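Local atomic coordinates of alpha-galactosidase (Umbelopsis vinacea, PDB entry 3A5V), a protein that hydrolyses terminal alpha-galactosidic bonds, releasing galactose, as a tetrameric glycoside hydrolase of family 27, built on a beta/alpha barrel followed by a C-terminal beta sandwich. Residues R304-G309 with W341-V346; A334-A339 with T377-A382; R356-R361 with L388-S393. All coordinates share one frame; numbering follows the deposited sequence.

Contact 1: R304-G309 with W341-V346; sequences RIWVKG and WDDIWV
A strand packs its side chains against a short helix here: strand 303-308, at one edge of the six-stranded C-terminal sheet, faces helix 341-344 and the turn that follows it. Asp343 is the hub. Its OD2 comes to the edge of the Trp306 indole, close to the ring plane, and accepts a weak hydrogen bond from NE1 at 3.2 Å; the N-H is bent well off the line to the oxygen, at 131°, and the carboxylate plane stands 73° from the ring. The same OD2 also takes a 2.5 Å hydrogen bond from a water, which accepts a hydrogen bond from Lys308 NZ at 2.7 Å, so lysine and aspartate are joined through the water rather than directly. The lysine chain reaches that water by running over the indole, its CE 3.5 Å above the plane and over the ring centre. At Ile305, just before Trp306, aliphatic carbons take over: CG2 lies 3.3 Å from Asp343 O, while CD1 meets Val346 CG1 tip to tip at 3.9 Å. That carbonyl accepts a hydrogen bond from Val346 N as the chain leaves the helix. A second subunit approaches as well: its Arg196 is hydrogen-bonded to Ile305 O and packs on Val346, which places this junction of strand and helix at a subunit interface. Beside the seam, within the same chain, runs strand 311-318, whose Leu313 touches both Trp306 and Asp343 and whose Ser315 is hydrogen-bonded to Ile344 O.

Contact 2: A334-A339 with T377-A382; sequences AAKMTA and TLDVPA
Met337 lays CG and SD against one methyl of Val380, CG2, each 3.8 Å away. Val380 CG2 lies anti to its carbonyl carbon, which turns this methyl across to the methionine, and the two chains pass at a slant. Ala335 and Leu378 point to the same face, which packs on strands 322-329 and 384-390: Leu327 touches Met337, and Arg386 touches both Leu378 and Val380. The strands form a two-stranded antiparallel sheet, part of the C-terminal beta sandwich, with Ala335-Val380 and Met337-Leu378 as its hydrogen-bonded pairs. Four backbone bonds result, typified by Met337 N to Leu378 O at 2.8 Å. In the non-hydrogen-bonded pairs the chains come closer, and Thr377 CA sends a C-H toward Met337 O at 3.2 Å. The other face of the ribbon carries polar groups. There Lys336 runs alongside Asp379, and a bend at its last torsion (chi4 -72°) brings NZ to OD1 in a 2.8 Å salt bridge, on the syn side but 27° out of the carboxylate plane. Further along, Thr338 OG1 and Thr377 OG1 share a hydrogen bond of 2.7 Å, either hydroxyl being able to donate.

Contact 3: R356-R361 with L388-S393; sequences RSIEVR and LKFMDS. With NAG (2-acetamido-2-deoxy-beta-D-glucopyranose), chain D; NAG (2-acetamido-2-deoxy-beta-D-glucopyranose), chain B.
The Phe390 ring carries Val360 CG2 over the middle of one face, a CH-pi contact 3.7 Å from the centroid and 13° off the ring normal; Ile358 CG2 reaches the same ring obliquely, nearest CD2, and Trp341 meets it edge-to-face. The other valine methyl, CG1, anti to the backbone N (chi1 -180°), reaches Leu388 CB at 3.8 Å. Beneath these side chains strands 358-362 and 384-390 run antiparallel in the six-stranded sheet of the C-terminal beta sandwich. Val360 and Phe390 form a non-hydrogen-bonded pair, while Arg361 and Lys389 exchange two backbone bonds; the shorter, Arg361 N to Lys389 O, is 2.8 Å. The ends of both side chains lead off to other partners: Arg361 NE to a salt bridge with Glu289, Lys389 NZ to a hydrogen bond with a bound polyether, probably from the crystallisation liquor. Beyond the paired residues Met391 N still reaches Glu359 O, almost straight along the C=O axis, and Met391 CG lies beside Glu359 OE1, whose partner oxygen OE2 is hydrogen-bonded to Ser368. A glycan lies over this end. Glu359 N donates to O6 of the chain D sugar at 3.1 Å, and Asp392 OD2 accepts a hydrogen bond from N2 of the chain B sugar at 3.0 Å. The other carboxylate oxygen, OD1, accepts one from Ser393 N, so both ends of the Asp392 carboxylate are held; Asp392 O, buried against Ile358, has no polar partner.

How the contacts relate
From the N-terminal side, strand 303-308 opens contact 1, which closes 32 residues later on helix 341-344. Before that helix is reached, strand 335-340 has already opened contact 2, whose partner strand comes 38 residues further on, so contacts 1 and 2 cross. Contact 3 opens only after contact 1 is complete, and crosses contact 2 in turn, closing on strand 384-390. Helix 341-344 is the meeting point: Ile344 touches both Ala339 of contact 2 and Phe390 of contact 3, while Trp306 packs on Met337 and Thr338. Contact 1 ties the helix to the six-stranded sheet, contact 2 pairs the ribbon and contact 3 pairs two strands of the sheet; packing such as Leu378 on Leu388 holds ribbon to sheet.

Contact 1: R304-G309 with W341-V346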
loop_
_atom_site.group_PDB
_atom_site.type_symbol
_atom_site.label_atom_id
_atom_site.label_comp_id
_atom_site.label_asym_id
_atom_site.label_seq_id
_atom_site.Cartn_x
_atom_site.Cartn_y
_atom_site.Cartn_z
ATOM N N ARG A 304 -13.232 9.780 19.381
ATOM C CA ARG A 304 -13.233 8.535 20.153
ATOM C C ARG A 304 -12.043 8.545 21.142
ATOM O O ARG A 304 -10.878 8.499 20.738
ATOM C CB ARG A 304 -13.216 7.283 19.249
ATOM C CG ARG A 304 -13.350 5.959 20.029
ATOM C CD ARG A 304 -13.803 4.799 19.146
ATOM N NE ARG A 304 -12.715 4.184 18.382
ATOM C CZ ARG A 304 -12.893 3.285 17.406
ATOM N NH1 ARG A 304 -14.117 2.911 17.028
ATOM N NH2 ARG A 304 -11.838 2.788 16.775
ATOM N N ILE A 305 -12.356 8.603 22.426
ATOM C CA ILE A 305 -11.370 8.775 23.495
ATOM C C ILE A 305 -10.689 7.445 23.845
ATOM O O ILE A 305 -9.472 7.404 24.024
ATOM C CB ILE A 305 -12.034 9.380 24.766
ATOM C CG1 ILE A 305 -12.688 10.722 24.420
ATOM C CG2 ILE A 305 -11.007 9.549 25.928
ATOM C CD1 ILE A 305 -11.746 11.705 23.663
ATOM N N TRP A 306 -11.471 6.374 23.917
ATOM C CA TRP A 306 -10.908 5.037 24.104
ATOM C C TRP A 306 -11.785 3.927 23.565
ATOM O O TRP A 306 -12.984 4.122 23.289
ATOM C CB TRP A 306 -10.535 4.741 25.578
ATOM C CG TRP A 306 -11.570 5.018 26.676
ATOM C CD1 TRP A 306 -11.458 5.967 27.652
ATOM C CD2 TRP A 306 -12.791 4.291 26.967
ATOM N NE1 TRP A 306 -12.524 5.893 28.520
ATOM C CE2 TRP A 306 -13.369 4.892 28.109
ATOM C CE3 TRP A 306 -13.464 3.216 26.358
ATOM C CZ2 TRP A 306 -14.579 4.442 28.674
ATOM C CZ3 TRP A 306 -14.671 2.768 26.912
ATOM C CH2 TRP A 306 -15.218 3.391 28.061
ATOM N N VAL A 307 -11.150 2.770 23.388
ATOM C CA VAL A 307 -11.829 1.499 23.150
ATOM C C VAL A 307 -11.371 0.551 24.267
ATOM O O VAL A 307 -10.164 0.400 24.495
ATOM C CB VAL A 307 -11.454 0.866 21.772
ATOM C CG1 VAL A 307 -12.140 -0.516 21.591
ATOM C CG2 VAL A 307 -11.868 1.759 20.635
ATOM N N LYS A 308 -12.320 -0.063 24.969
ATOM C CA LYS A 308 -11.998 -1.022 26.032
ATOM C C LYS A 308 -12.846 -2.260 25.784
ATOM O O LYS A 308 -14.037 -2.271 26.079
ATOM C CB LYS A 308 -12.289 -0.444 27.423
ATOM C CG LYS A 308 -11.397 0.742 27.825
ATOM C CD LYS A 308 -11.876 1.377 29.148
ATOM C CE LYS A 308 -10.988 2.570 29.564
ATOM N NZ LYS A 308 -11.459 3.124 30.885
ATOM N N GLY A 309 -12.226 -3.282 25.195
ATOM C CA GLY A 309 -12.967 -4.464 24.713
ATOM C C GLY A 309 -13.989 -3.994 23.700
ATOM O O GLY A 309 -13.630 -3.310 22.738
ATOM N N TRP A 341 -13.918 12.389 34.130
ATOM C CA TRP A 341 -13.693 13.760 33.684
ATOM C C TRP A 341 -12.337 13.851 32.975
ATOM O O TRP A 341 -12.207 14.575 31.973
ATOM C CB TRP A 341 -13.732 14.718 34.893
ATOM C CG TRP A 341 -15.133 15.164 35.418
ATOM C CD1 TRP A 341 -15.396 16.315 36.128
ATOM C CD2 TRP A 341 -16.405 14.479 35.290
ATOM N NE1 TRP A 341 -16.735 16.381 36.452
ATOM C CE2 TRP A 341 -17.376 15.278 35.942
ATOM C CE3 TRP A 341 -16.817 13.271 34.684
ATOM C CZ2 TRP A 341 -18.734 14.912 36.003
ATOM C CZ3 TRP A 341 -18.156 12.911 34.733
ATOM C CH2 TRP A 341 -19.107 13.725 35.400
ATOM N N ASP A 342 -11.325 13.126 33.482
ATOM C CA ASP A 342 -10.007 13.179 32.849
ATOM C C ASP A 342 -10.037 12.595 31.424
ATOM O O ASP A 342 -9.265 13.026 30.568
ATOM C CB ASP A 342 -8.915 12.502 33.693
ATOM C CG ASP A 342 -8.533 13.330 34.922
ATOM O OD1 ASP A 342 -8.902 14.535 35.006
ATOM O OD2 ASP A 342 -7.865 12.765 35.802
ATOM N N ASP A 343 -10.892 11.605 31.190
ATOM C CA ASP A 343 -11.032 11.059 29.834
ATOM C C ASP A 343 -11.857 11.977 28.933
ATOM O O ASP A 343 -11.465 12.224 27.794
ATOM C CB ASP A 343 -11.644 9.673 29.869
ATOM C CG ASP A 343 -10.622 8.603 30.268
ATOM O OD1 ASP A 343 -9.394 8.807 30.073
ATOM O OD2 ASP A 343 -11.060 7.570 30.771
ATOM N N ILE A 344 -12.984 12.473 29.444
ATOM C CA ILE A 344 -13.860 13.371 28.671
ATOM C C ILE A 344 -13.090 14.586 28.125
ATOM O O ILE A 344 -13.286 14.982 26.959
ATOM C CB ILE A 344 -15.118 13.794 29.484
ATOM C CG1 ILE A 344 -16.013 12.561 29.728
ATOM C CG2 ILE A 344 -15.929 14.908 28.746
ATOM C CD1 ILE A 344 -17.042 12.728 30.884
ATOM N N TRP A 345 -12.220 15.162 28.969
ATOM C CA TRP A 345 -11.371 16.297 28.576
ATOM C C TRP A 345 -9.872 15.917 28.473
ATOM O O TRP A 345 -8.984 16.722 28.808
ATOM C CB TRP A 345 -11.595 17.499 29.528
ATOM C CG TRP A 345 -12.977 18.091 29.335
ATOM C CD1 TRP A 345 -13.367 18.933 28.338
ATOM C CD2 TRP A 345 -14.138 17.851 30.133
ATOM N NE1 TRP A 345 -14.696 19.249 28.470
ATOM C CE2 TRP A 345 -15.199 18.600 29.562
ATOM C CE3 TRP A 345 -14.391 17.081 31.280
ATOM C CZ2 TRP A 345 -16.491 18.598 30.089
ATOM C CZ3 TRP A 345 -15.679 17.073 31.809
ATOM C CH2 TRP A 345 -16.715 17.841 31.216
ATOM N N VAL A 346 -9.595 14.703 27.983
ATOM C CA VAL A 346 -8.207 14.221 27.867
ATOM C C VAL A 346 -7.252 15.203 27.156
ATOM O O VAL A 346 -6.123 15.381 27.607
ATOM C CB VAL A 346 -8.104 12.778 27.232
ATOM C CG1 VAL A 346 -8.702 12.718 25.802
ATOM C CG2 VAL A 346 -6.647 12.240 27.268
HETATM O O HOH W 1 -9.952 5.385 31.201
#

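Contact 2: A334-A339 with T377-A382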
loop_
_atom_site.group_PDB
_atom_site.type_symbol
_atom_site.label_atom_id
_atom_site.label_comp_id
_atom_site.label_asym_id
_atom_site.label_seq_id
_atom_site.Cartn_x
_atom_site.Cartn_y
_atom_site.Cartn_z
ATOM N N ALA A 334 -26.216 -5.825 27.845
ATOM C CA ALA A 334 -26.212 -4.536 28.539
ATOM C C ALA A 334 -25.046 -4.464 29.527
ATOM O O ALA A 334 -24.645 -5.483 30.084
ATOM C CB ALA A 334 -27.544 -4.318 29.270
ATOM N N ALA A 335 -24.487 -3.277 29.720
ATOM C CA ALA A 335 -23.365 -3.111 30.639
ATOM C C ALA A 335 -23.391 -1.741 31.295
ATOM O O ALA A 335 -23.893 -0.772 30.710
ATOM C CB ALA A 335 -22.028 -3.315 29.904
ATOM N N LYS A 336 -22.853 -1.668 32.510
ATOM C CA LYS A 336 -22.630 -0.393 33.165
ATOM C C LYS A 336 -21.312 0.186 32.662
ATOM O O LYS A 336 -20.252 -0.452 32.805
ATOM C CB LYS A 336 -22.649 -0.563 34.704
ATOM C CG LYS A 336 -24.065 -0.770 35.242
ATOM C CD LYS A 336 -24.154 -0.630 36.752
ATOM C CE LYS A 336 -25.449 -1.266 37.268
ATOM N NZ LYS A 336 -26.621 -0.445 36.910
ATOM N N MET A 337 -21.361 1.367 32.054
ATOM C CA MET A 337 -20.144 1.999 31.534
ATOM C C MET A 337 -19.819 3.286 32.293
ATOM O O MET A 337 -20.733 3.999 32.706
ATOM C CB MET A 337 -20.287 2.310 30.028
ATOM C CG MET A 337 -20.508 1.070 29.142
ATOM S SD MET A 337 -20.531 1.493 27.370
ATOM C CE MET A 337 -18.994 2.456 27.194
ATOM N N THR A 338 -18.523 3.581 32.436
ATOM C CA THR A 338 -18.034 4.748 33.199
ATOM C C THR A 338 -17.171 5.672 32.350
ATOM O O THR A 338 -16.224 5.210 31.686
ATOM C CB THR A 338 -17.202 4.278 34.430
ATOM O OG1 THR A 338 -18.039 3.492 35.269
ATOM C CG2 THR A 338 -16.646 5.466 35.231
ATOM N N ALA A 339 -17.501 6.965 32.364
ATOM C CA ALA A 339 -16.665 8.004 31.756
ATOM C C ALA A 339 -16.131 8.878 32.884
ATOM O O ALA A 339 -16.905 9.314 33.739
ATOM C CB ALA A 339 -17.478 8.853 30.786
ATOM N N THR A 377 -21.408 6.834 35.831
ATOM C CA THR A 377 -21.609 5.431 35.479
ATOM C C THR A 377 -23.071 5.221 35.091
ATOM O O THR A 377 -23.978 5.574 35.856
ATOM C CB THR A 377 -21.201 4.476 36.660
ATOM O OG1 THR A 377 -19.806 4.650 36.962
ATOM C CG2 THR A 377 -21.443 2.993 36.297
ATOM N N LEU A 378 -23.305 4.647 33.916
ATOM C CA LEU A 378 -24.677 4.453 33.412
ATOM C C LEU A 378 -24.866 3.088 32.772
ATOM O O LEU A 378 -23.918 2.517 32.219
ATOM C CB LEU A 378 -25.024 5.521 32.364
ATOM C CG LEU A 378 -25.086 6.989 32.787
ATOM C CD1 LEU A 378 -25.341 7.841 31.559
ATOM C CD2 LEU A 378 -26.177 7.223 33.833
ATOM N N ASP A 379 -26.108 2.601 32.818
ATOM C CA ASP A 379 -26.523 1.410 32.063
ATOM C C ASP A 379 -26.567 1.716 30.566
ATOM O O ASP A 379 -27.209 2.674 30.145
ATOM C CB ASP A 379 -27.921 0.977 32.491
ATOM C CG ASP A 379 -27.955 0.417 33.897
ATOM O OD1 ASP A 379 -27.167 -0.494 34.193
ATOM O OD2 ASP A 379 -28.797 0.875 34.691
ATOM N N VAL A 380 -25.905 0.881 29.773
ATOM C CA VAL A 380 -25.909 1.028 28.321
ATOM C C VAL A 380 -26.361 -0.301 27.701
ATOM O O VAL A 380 -25.778 -1.346 27.981
ATOM C CB VAL A 380 -24.507 1.442 27.783
ATOM C CG1 VAL A 380 -24.600 1.840 26.309
ATOM C CG2 VAL A 380 -23.909 2.589 28.649
ATOM N N PRO A 381 -27.434 -0.275 26.889
ATOM C CA PRO A 381 -27.961 -1.505 26.286
ATOM C C PRO A 381 -26.951 -2.189 25.354
ATOM O O PRO A 381 -26.007 -1.547 24.866
ATOM C CB PRO A 381 -29.167 -1.005 25.475
ATOM C CG PRO A 381 -29.550 0.288 26.120
ATOM C CD PRO A 381 -28.238 0.909 26.512
ATOM N N ALA A 382 -27.155 -3.484 25.115
ATOM C CA ALA A 382 -26.426 -4.216 24.059
ATOM C C ALA A 382 -26.542 -3.478 22.719
ATOM O O ALA A 382 -27.641 -3.021 22.356
ATOM C CB ALA A 382 -27.007 -5.623 23.919
#

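Contact 3: R356-R361 with L388-S393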
loop_
_atom_site.group_PDB
_atom_site.type_symbol
_atom_site.label_atom_id
_atom_site.label_comp_id
_atom_site.label_asym_id
_atom_site.label_seq_id
_atom_site.Cartn_x
_atom_site.Cartn_y
_atom_site.Cartn_z
ATOM N N ARG A 356 -14.977 19.022 39.604
ATOM C CA ARG A 356 -15.968 20.008 39.143
ATOM C C ARG A 356 -17.347 19.371 39.004
ATOM O O ARG A 356 -17.505 18.361 38.306
ATOM C CB ARG A 356 -15.523 20.635 37.812
ATOM C CG ARG A 356 -16.454 21.714 37.240
ATOM C CD ARG A 356 -16.173 23.102 37.772
ATOM N NE ARG A 356 -14.750 23.460 37.753
ATOM C CZ ARG A 356 -14.166 24.226 36.833
ATOM N NH1 ARG A 356 -14.873 24.731 35.835
ATOM N NH2 ARG A 356 -12.869 24.498 36.918
ATOM N N SER A 357 -18.326 19.960 39.688
ATOM C CA SER A 357 -19.723 19.503 39.646
ATOM C C SER A 357 -20.398 20.082 38.422
ATOM O O SER A 357 -20.380 21.303 38.217
ATOM C CB SER A 357 -20.487 19.938 40.916
ATOM O OG SER A 357 -21.856 19.582 40.814
ATOM N N ILE A 358 -20.995 19.204 37.611
ATOM C CA ILE A 358 -21.550 19.583 36.308
ATOM C C ILE A 358 -22.863 18.833 36.082
ATOM O O ILE A 358 -22.959 17.635 36.376
ATOM C CB ILE A 358 -20.551 19.269 35.132
ATOM C CG1 ILE A 358 -19.218 20.011 35.316
ATOM C CG2 ILE A 358 -21.151 19.628 33.754
ATOM C CD1 ILE A 358 -18.092 19.487 34.401
ATOM N N GLU A 359 -23.867 19.548 35.574
ATOM C CA GLU A 359 -25.144 18.943 35.229
ATOM C C GLU A 359 -25.022 18.167 33.921
ATOM O O GLU A 359 -24.473 18.671 32.936
ATOM C CB GLU A 359 -26.252 19.994 35.068
ATOM C CG GLU A 359 -27.611 19.339 34.800
ATOM C CD GLU A 359 -28.736 20.303 34.411
ATOM O OE1 GLU A 359 -28.495 21.512 34.245
ATOM O OE2 GLU A 359 -29.874 19.809 34.249
ATOM N N VAL A 360 -25.567 16.955 33.921
ATOM C CA VAL A 360 -25.532 16.088 32.744
ATOM C C VAL A 360 -26.962 15.800 32.313
ATOM O O VAL A 360 -27.801 15.407 33.137
ATOM C CB VAL A 360 -24.812 14.748 33.047
ATOM C CG1 VAL A 360 -24.782 13.851 31.781
ATOM C CG2 VAL A 360 -23.386 15.011 33.568
ATOM N N ARG A 361 -27.231 16.001 31.029
ATOM C CA ARG A 361 -28.563 15.755 30.462
ATOM C C ARG A 361 -28.509 14.557 29.510
ATOM O O ARG A 361 -27.551 14.406 28.742
ATOM C CB ARG A 361 -29.028 16.996 29.702
ATOM C CG ARG A 361 -30.396 16.873 29.045
ATOM C CD ARG A 361 -30.810 18.206 28.417
ATOM N NE ARG A 361 -32.173 18.163 27.867
ATOM C CZ ARG A 361 -33.285 18.340 28.582
ATOM N NH1 ARG A 361 -33.217 18.538 29.903
ATOM N NH2 ARG A 361 -34.474 18.286 27.981
ATOM N N LEU A 388 -25.080 11.990 26.011
ATOM C CA LEU A 388 -25.110 12.928 27.126
ATOM C C LEU A 388 -24.648 14.295 26.697
ATOM O O LEU A 388 -23.749 14.423 25.837
ATOM C CB LEU A 388 -24.190 12.452 28.274
ATOM C CG LEU A 388 -24.339 10.988 28.716
ATOM C CD1 LEU A 388 -23.235 10.622 29.725
ATOM C CD2 LEU A 388 -25.746 10.717 29.287
ATOM N N LYS A 389 -25.248 15.317 27.307
ATOM C CA LYS A 389 -24.722 16.673 27.216
ATOM C C LYS A 389 -24.324 17.189 28.597
ATOM O O LYS A 389 -25.141 17.215 29.525
ATOM C CB LYS A 389 -25.746 17.619 26.571
ATOM C CG LYS A 389 -25.206 19.051 26.368
ATOM C CD LYS A 389 -26.295 19.951 25.802
ATOM C CE LYS A 389 -25.819 21.396 25.655
ATOM N NZ LYS A 389 -26.915 22.207 25.072
ATOM N N PHE A 390 -23.060 17.592 28.711
ATOM C CA PHE A 390 -22.530 18.219 29.923
ATOM C C PHE A 390 -22.759 19.709 29.783
ATOM O O PHE A 390 -22.344 20.305 28.781
ATOM C CB PHE A 390 -21.031 17.909 30.083
ATOM C CG PHE A 390 -20.748 16.536 30.666
ATOM C CD1 PHE A 390 -21.111 15.380 29.978
ATOM C CD2 PHE A 390 -20.117 16.414 31.898
ATOM C CE1 PHE A 390 -20.861 14.086 30.526
ATOM C CE2 PHE A 390 -19.852 15.157 32.453
ATOM C CZ PHE A 390 -20.233 13.980 31.770
ATOM N N MET A 391 -23.424 20.307 30.772
ATOM C CA MET A 391 -23.889 21.695 30.660
ATOM C C MET A 391 -22.800 22.717 30.982
ATOM O O MET A 391 -22.992 23.922 30.844
ATOM C CB MET A 391 -25.148 21.915 31.517
ATOM C CG MET A 391 -26.299 20.996 31.151
ATOM S SD MET A 391 -26.901 21.182 29.447
ATOM C CE MET A 391 -27.748 22.746 29.599
ATOM N N ASP A 392 -21.639 22.209 31.384
ATOM C CA ASP A 392 -20.466 23.028 31.616
ATOM C C ASP A 392 -19.236 22.148 31.380
ATOM O O ASP A 392 -19.354 20.946 31.094
ATOM C CB ASP A 392 -20.475 23.600 33.049
ATOM C CG ASP A 392 -19.727 24.952 33.167
ATOM O OD1 ASP A 392 -18.803 25.234 32.371
ATOM O OD2 ASP A 392 -20.080 25.748 34.062
ATOM N N SER A 393 -18.065 22.762 31.486
ATOM C CA SER A 393 -16.790 22.105 31.236
ATOM C C SER A 393 -15.992 21.989 32.532
ATOM O O SER A 393 -16.079 22.859 33.400
ATOM C CB SER A 393 -15.993 22.939 30.234
ATOM O OG SER A 393 -14.693 22.415 30.062
HETATM C C1 NAG D . -24.433 21.813 38.817
HETATM C C2 NAG D . -23.806 22.740 39.875
HETATM C C3 NAG D . -23.824 24.199 39.407
HETATM C C4 NAG D . -23.188 24.329 38.022
HETATM C C5 NAG D . -23.793 23.293 37.056
HETATM C C6 NAG D . -23.090 23.333 35.696
HETATM C C7 NAG D . -23.814 22.358 42.283
HETATM C C8 NAG D . -24.637 22.041 43.503
HETATM N N2 NAG D . -24.483 22.609 41.158
HETATM O O3 NAG D . -23.129 25.015 40.326
HETATM O O4 NAG D . -23.443 25.618 37.498
HETATM O O5 NAG D . -23.720 21.998 37.603
HETATM O O6 NAG D . -23.750 22.497 34.776
HETATM O O7 NAG D . -22.577 22.399 42.359
HETATM C C1 NAG B . -22.257 26.433 37.405
HETATM C C2 NAG B . -22.462 27.542 36.366
HETATM C C3 NAG B . -21.306 28.546 36.348
HETATM C C4 NAG B . -20.800 28.925 37.750
HETATM C C5 NAG B . -20.717 27.697 38.671
HETATM C C6 NAG B . -20.353 28.066 40.112
HETATM C C7 NAG B . -23.783 26.901 34.406
HETATM C C8 NAG B . -23.756 26.321 33.018
HETATM N N2 NAG B . -22.608 27.018 35.017
HETATM O O3 NAG B . -21.730 29.694 35.633
HETATM O O4 NAG B . -19.518 29.512 37.637
HETATM O O5 NAG B . -21.954 26.997 38.664
HETATM O O6 NAG B . -21.484 28.608 40.772
HETATM O O7 NAG B . -24.855 27.221 34.915
#